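Local coordinates for protein poly-beta-1,6-N-acetyl-D-glucosamine N-deacetylase (Aggregatibacter actinomycetemcomitans, PDB 4U10) that probably removes N-acetyl groups from poly-beta-1,6-N-acetyl-D-glucosamine, this chain being the deacetylase part of a longer protein, at residues N32-H37 and Y85-A90; S36-L41 and V69-D74. All coordinates share one frame; numbering follows the deposited sequence.

Interaction 1 (N32-H37 and Y85-A90); sequences NLLISH and YPILKA
L34 and I35 meet I87 in a small, wholly apolar helix-helix contact between helix 31-42 and helix 79-91, two helices on the outside of the beta/alpha barrel-like fold of the polysaccharide deacetylases. It illustrates how neighbouring helices of such a fold can touch through a few methyl groups. I35 CA and I87 CA, the nearest such pair, lie 7.8 Å apart, and side-chain methyls fill the interval. L34 is buried, whereas I35 and I87 keep some exposure, which places the contact at the border between core and surface. Y91 of helix 79-91 also lies against I35. Within helix 31-42, S36 OG donates to L33 O over 2.7 Å. I87 does most of the bridging. Its CG1 branch lies opposite the carbonyl carbon, and a nearly extended second torsion (chi2 166°) carries CD1 out to the other helix. The I35 side chain lies roughly perpendicular to that of I87. The I87 CD1 methyl thus meets two partners at equal range, L34 CD2 at 4.1 Å and I35 CD1 also at 4.1 Å.

Interaction 2 (S36-L41 and V69-D74); sequences SHFNWL and VVLSFD. With ZN (zinc ion), chain D.
F38 packs on L71 and F73 of strand 68-75, and L41, one helical turn further along helix 31-42, packs on L71, so that a helix covers an inner strand of the sheet. The two segments run nearly antiparallel (171°), the direction expected of a beta/alpha fold; their axes are 11.9 Å apart at closest approach. Strand alternation selects the partners: L71 and F73 reach the helix, while V70 and S72 touch strand 3-13. F38 leaves the helix with CG beside its backbone N (chi1 -79°), and a second torsion of 13° turns the ring so that CE1 and CZ face L71 CD1 and CZ reaches F73. L71 CD1 comes to this ring obliquely, 3.6 Å from F38 CE1. The F38 and F73 rings meet rim to rim with their planes nearly perpendicular, CZ to CZ at 4.4 Å. The other L71 methyl, CD2, takes L41 CD1 at 4.1 Å, the two leucines lying alongside each other and pointing opposite ways. Near the C-terminal end of the strand D74 OD2 binds a zinc ion at 2.1 Å, while D74 OD1 forms a salt bridge with R247. The chemistry is thus divided along one strand: methyls and ring rims face the helix, and the carboxylate of D74 binds the metal.

Interactions 1 and 2 are neighbouring faces of one hydrophobic cluster, with centres about 8 Å apart. Both use helix 31-42 and share S36 and H37, and strand 68-75 leads along the chain into helix 79-91. F38 joins them: its CE2 lies 3.5 Å from I87 CG2, and its CZ 3.9 Å from L88 CD2, which also reaches L71 CD1 at 4.1 Å. The strand of interaction 2 continues to D74, which with H10 binds a zinc ion. The packing residues themselves bind no metal: the I35 side chain is about 8 Å from a bound zinc ion and about 9 Å from the D43 side chain, and F38 is about 9 Å from a zinc ion other than that of D74.

Interaction 1 (N32-H37 and Y85-A90)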
loop_
_atom_site.group_PDB
_atom_site.type_symbol
_atom_site.label_atom_id
_atom_site.label_comp_id
_atom_site.label_asym_id
_atom_site.label_seq_id
_atom_site.Cartn_x
_atom_site.Cartn_y
_atom_site.Cartn_z
ATOM N N ASN A 32 0.946 -5.918 19.159
ATOM C CA ASN A 32 -0.170 -5.849 20.128
ATOM C C ASN A 32 -1.225 -4.860 19.715
ATOM O O ASN A 32 -2.459 -5.131 19.834
ATOM C CB ASN A 32 0.338 -5.502 21.536
ATOM C CG ASN A 32 -0.755 -5.633 22.591
ATOM O OD1 ASN A 32 -1.068 -6.738 23.032
ATOM N ND2 ASN A 32 -1.370 -4.498 22.977
ATOM N N LEU A 33 -0.775 -3.704 19.206
ATOM C CA LEU A 33 -1.726 -2.707 18.753
ATOM C C LEU A 33 -2.512 -3.225 17.545
ATOM O O LEU A 33 -3.724 -2.955 17.452
ATOM C CB LEU A 33 -1.109 -1.349 18.444
ATOM C CG LEU A 33 -2.088 -0.312 17.931
ATOM C CD1 LEU A 33 -3.084 0.116 19.009
ATOM C CD2 LEU A 33 -1.341 0.931 17.437
ATOM N N LEU A 34 -1.848 -3.972 16.672
ATOM C CA LEU A 34 -2.476 -4.530 15.468
ATOM C C LEU A 34 -3.575 -5.534 15.927
ATOM O O LEU A 34 -4.743 -5.483 15.482
ATOM C CB LEU A 34 -1.441 -5.267 14.593
ATOM C CG LEU A 34 -2.006 -5.997 13.361
ATOM C CD1 LEU A 34 -2.569 -4.970 12.372
ATOM C CD2 LEU A 34 -1.070 -6.958 12.611
ATOM N N ILE A 35 -3.201 -6.419 16.821
ATOM C CA ILE A 35 -4.181 -7.446 17.401
ATOM C C ILE A 35 -5.366 -6.773 18.037
ATOM O O ILE A 35 -6.531 -7.231 17.922
ATOM C CB ILE A 35 -3.426 -8.399 18.352
ATOM C CG1 ILE A 35 -2.518 -9.295 17.502
ATOM C CG2 ILE A 35 -4.370 -9.228 19.257
ATOM C CD1 ILE A 35 -1.438 -10.093 18.254
ATOM N N SER A 36 -5.104 -5.602 18.642
ATOM C CA SER A 36 -6.149 -4.873 19.329
ATOM C C SER A 36 -7.144 -4.315 18.345
ATOM O O SER A 36 -8.388 -4.313 18.587
ATOM C CB SER A 36 -5.573 -3.778 20.270
ATOM O OG SER A 36 -5.341 -2.574 19.607
ATOM N N HIS A 37 -6.620 -3.821 17.225
ATOM C CA HIS A 37 -7.467 -3.400 16.166
ATOM C C HIS A 37 -8.276 -4.613 15.604
ATOM O O HIS A 37 -9.444 -4.481 15.356
ATOM C CB HIS A 37 -6.667 -2.761 15.036
ATOM C CG HIS A 37 -6.028 -1.477 15.406
ATOM N ND1 HIS A 37 -5.108 -0.861 14.599
ATOM C CD2 HIS A 37 -6.127 -0.710 16.509
ATOM C CE1 HIS A 37 -4.710 0.264 15.154
ATOM N NE2 HIS A 37 -5.307 0.379 16.321
ATOM N N TYR A 85 1.545 -11.701 8.677
ATOM C CA TYR A 85 0.886 -12.764 7.961
ATOM C C TYR A 85 0.405 -13.870 8.894
ATOM O O TYR A 85 -0.753 -14.238 8.835
ATOM C CB TYR A 85 1.816 -13.222 6.807
ATOM C CG TYR A 85 1.369 -14.418 6.028
ATOM C CD1 TYR A 85 0.151 -14.432 5.406
ATOM C CD2 TYR A 85 2.211 -15.549 5.880
ATOM C CE1 TYR A 85 -0.263 -15.557 4.681
ATOM C CE2 TYR A 85 1.813 -16.661 5.155
ATOM C CZ TYR A 85 0.594 -16.655 4.560
ATOM O OH TYR A 85 0.193 -17.737 3.857
ATOM N N PRO A 86 1.245 -14.328 9.841
ATOM C CA PRO A 86 0.763 -15.327 10.796
ATOM C C PRO A 86 -0.533 -14.877 11.547
ATOM O O PRO A 86 -1.430 -15.694 11.759
ATOM C CB PRO A 86 1.929 -15.504 11.772
ATOM C CG PRO A 86 3.133 -14.913 11.108
ATOM C CD PRO A 86 2.638 -13.939 10.067
ATOM N N ILE A 87 -0.609 -13.589 11.874
ATOM C CA ILE A 87 -1.748 -12.993 12.527
ATOM C C ILE A 87 -2.938 -12.984 11.594
ATOM O O ILE A 87 -4.028 -13.353 12.003
ATOM C CB ILE A 87 -1.436 -11.580 13.043
ATOM C CG1 ILE A 87 -0.384 -11.648 14.164
ATOM C CG2 ILE A 87 -2.701 -10.913 13.630
ATOM C CD1 ILE A 87 0.236 -10.296 14.506
ATOM N N LEU A 88 -2.730 -12.646 10.319
ATOM C CA LEU A 88 -3.875 -12.663 9.366
ATOM C C LEU A 88 -4.462 -14.056 9.274
ATOM O O LEU A 88 -5.704 -14.208 9.258
ATOM C CB LEU A 88 -3.476 -12.179 7.980
ATOM C CG LEU A 88 -2.981 -10.743 7.791
ATOM C CD1 LEU A 88 -2.408 -10.505 6.401
ATOM C CD2 LEU A 88 -4.125 -9.801 8.149
ATOM N N LYS A 89 -3.584 -15.054 9.201
ATOM C CA LYS A 89 -3.969 -16.445 9.145
ATOM C C LYS A 89 -4.747 -16.886 10.402
ATOM O O LYS A 89 -5.754 -17.526 10.267
ATOM C CB LYS A 89 -2.772 -17.365 8.955
ATOM C CG LYS A 89 -2.142 -17.236 7.604
ATOM C CD LYS A 89 -1.205 -18.376 7.309
ATOM C CE LYS A 89 0.007 -18.326 8.220
ATOM N NZ LYS A 89 1.145 -19.158 7.698
ATOM N N ALA A 90 -4.256 -16.551 11.586
ATOM C CA ALA A 90 -4.955 -16.788 12.862
ATOM C C ALA A 90 -6.364 -16.168 12.944
ATOM O O ALA A 90 -7.296 -16.781 13.449
ATOM C CB ALA A 90 -4.126 -16.201 14.001
#

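Interaction 2 (S36-L41 and V69-D74)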
loop_
_atom_site.group_PDB
_atom_site.type_symbol
_atom_site.label_atom_id
_atom_site.label_comp_id
_atom_site.label_asym_id
_atom_site.label_seq_id
_atom_site.Cartn_x
_atom_site.Cartn_y
_atom_site.Cartn_z
ATOM N N SER A 36 -5.104 -5.602 18.642
ATOM C CA SER A 36 -6.149 -4.873 19.329
ATOM C C SER A 36 -7.144 -4.315 18.345
ATOM O O SER A 36 -8.388 -4.313 18.587
ATOM C CB SER A 36 -5.573 -3.778 20.270
ATOM O OG SER A 36 -5.341 -2.574 19.607
ATOM N N HIS A 37 -6.620 -3.821 17.225
ATOM C CA HIS A 37 -7.467 -3.400 16.166
ATOM C C HIS A 37 -8.276 -4.613 15.604
ATOM O O HIS A 37 -9.444 -4.481 15.356
ATOM C CB HIS A 37 -6.667 -2.761 15.036
ATOM C CG HIS A 37 -6.028 -1.477 15.406
ATOM N ND1 HIS A 37 -5.108 -0.861 14.599
ATOM C CD2 HIS A 37 -6.127 -0.710 16.509
ATOM C CE1 HIS A 37 -4.710 0.264 15.154
ATOM N NE2 HIS A 37 -5.307 0.379 16.321
ATOM N N PHE A 38 -7.612 -5.731 15.367
ATOM C CA PHE A 38 -8.243 -6.946 14.763
ATOM C C PHE A 38 -9.333 -7.491 15.639
ATOM O O PHE A 38 -10.383 -7.904 15.161
ATOM C CB PHE A 38 -7.203 -8.040 14.550
ATOM C CG PHE A 38 -6.351 -7.827 13.341
ATOM C CD1 PHE A 38 -6.346 -6.606 12.675
ATOM C CD2 PHE A 38 -5.513 -8.822 12.910
ATOM C CE1 PHE A 38 -5.528 -6.406 11.557
ATOM C CE2 PHE A 38 -4.704 -8.621 11.813
ATOM C CZ PHE A 38 -4.729 -7.424 11.120
ATOM N N ASN A 39 -9.062 -7.479 16.939
ATOM C CA ASN A 39 -10.105 -7.741 17.958
ATOM C C ASN A 39 -11.243 -6.730 18.043
ATOM O O ASN A 39 -12.381 -7.118 18.203
ATOM C CB ASN A 39 -9.453 -7.817 19.326
ATOM C CG ASN A 39 -8.658 -9.060 19.496
ATOM O OD1 ASN A 39 -8.864 -10.047 18.777
ATOM N ND2 ASN A 39 -7.721 -9.042 20.455
ATOM N N TRP A 40 -10.936 -5.446 17.987
ATOM C CA TRP A 40 -11.923 -4.419 18.102
ATOM C C TRP A 40 -12.845 -4.461 16.892
ATOM O O TRP A 40 -14.069 -4.257 17.044
ATOM C CB TRP A 40 -11.276 -3.052 18.196
ATOM C CG TRP A 40 -12.286 -2.023 18.393
ATOM C CD1 TRP A 40 -12.761 -1.580 19.593
ATOM C CD2 TRP A 40 -13.029 -1.319 17.379
ATOM N NE1 TRP A 40 -13.723 -0.630 19.392
ATOM C CE2 TRP A 40 -13.919 -0.456 18.047
ATOM C CE3 TRP A 40 -13.025 -1.334 15.974
ATOM C CZ2 TRP A 40 -14.808 0.394 17.361
ATOM C CZ3 TRP A 40 -13.901 -0.480 15.290
ATOM C CH2 TRP A 40 -14.783 0.369 15.986
ATOM N N LEU A 41 -12.283 -4.732 15.701
ATOM C CA LEU A 41 -13.114 -4.797 14.512
ATOM C C LEU A 41 -14.137 -5.927 14.684
ATOM O O LEU A 41 -15.324 -5.707 14.474
ATOM C CB LEU A 41 -12.288 -5.033 13.214
ATOM C CG LEU A 41 -11.297 -3.945 12.798
ATOM C CD1 LEU A 41 -10.360 -4.435 11.724
ATOM C CD2 LEU A 41 -12.086 -2.748 12.315
ATOM N N VAL A 69 -14.853 -3.975 5.769
ATOM C CA VAL A 69 -13.614 -3.268 5.972
ATOM C C VAL A 69 -12.527 -4.049 5.237
ATOM O O VAL A 69 -12.509 -5.276 5.264
ATOM C CB VAL A 69 -13.253 -3.255 7.463
ATOM C CG1 VAL A 69 -11.864 -2.674 7.673
ATOM C CG2 VAL A 69 -14.320 -2.501 8.247
ATOM N N VAL A 70 -11.626 -3.325 4.578
ATOM C CA VAL A 70 -10.468 -3.897 3.898
ATOM C C VAL A 70 -9.210 -3.483 4.697
ATOM O O VAL A 70 -9.048 -2.314 5.114
ATOM C CB VAL A 70 -10.331 -3.412 2.442
ATOM C CG1 VAL A 70 -9.074 -4.014 1.731
ATOM C CG2 VAL A 70 -11.538 -3.804 1.625
ATOM N N LEU A 71 -8.287 -4.416 4.856
ATOM C CA LEU A 71 -7.015 -4.144 5.530
ATOM C C LEU A 71 -5.933 -4.023 4.472
ATOM O O LEU A 71 -5.902 -4.840 3.612
ATOM C CB LEU A 71 -6.631 -5.326 6.429
ATOM C CG LEU A 71 -7.584 -5.705 7.549
ATOM C CD1 LEU A 71 -7.092 -6.937 8.316
ATOM C CD2 LEU A 71 -7.823 -4.553 8.492
ATOM N N SER A 72 -5.012 -3.044 4.587
ATOM C CA SER A 72 -3.965 -2.809 3.600
ATOM C C SER A 72 -2.597 -2.519 4.250
ATOM O O SER A 72 -2.545 -1.855 5.298
ATOM C CB SER A 72 -4.360 -1.701 2.626
ATOM O OG SER A 72 -4.540 -0.428 3.242
ATOM N N PHE A 73 -1.525 -3.086 3.659
ATOM C CA PHE A 73 -0.195 -2.984 4.223
ATOM C C PHE A 73 0.734 -2.544 3.121
ATOM O O PHE A 73 0.716 -3.104 2.010
ATOM C CB PHE A 73 0.291 -4.292 4.824
ATOM C CG PHE A 73 -0.574 -4.785 5.941
ATOM C CD1 PHE A 73 -1.729 -5.539 5.678
ATOM C CD2 PHE A 73 -0.234 -4.535 7.268
ATOM C CE1 PHE A 73 -2.545 -5.944 6.735
ATOM C CE2 PHE A 73 -1.035 -4.953 8.294
ATOM C CZ PHE A 73 -2.205 -5.642 8.029
ATOM N N ASP A 74 1.414 -1.432 3.378
ATOM C CA ASP A 74 2.276 -0.791 2.377
ATOM C C ASP A 74 3.776 -1.015 2.614
ATOM O O ASP A 74 4.241 -0.942 3.755
ATOM C CB ASP A 74 2.123 0.727 2.351
ATOM C CG ASP A 74 0.755 1.229 1.911
ATOM O OD1 ASP A 74 -0.130 0.450 1.500
ATOM O OD2 ASP A 74 0.618 2.497 1.921
HETATM ZN ZN ZN D . 1.870 4.013 2.637
HETATM O O HOH W 1 3.483 4.530 1.572
#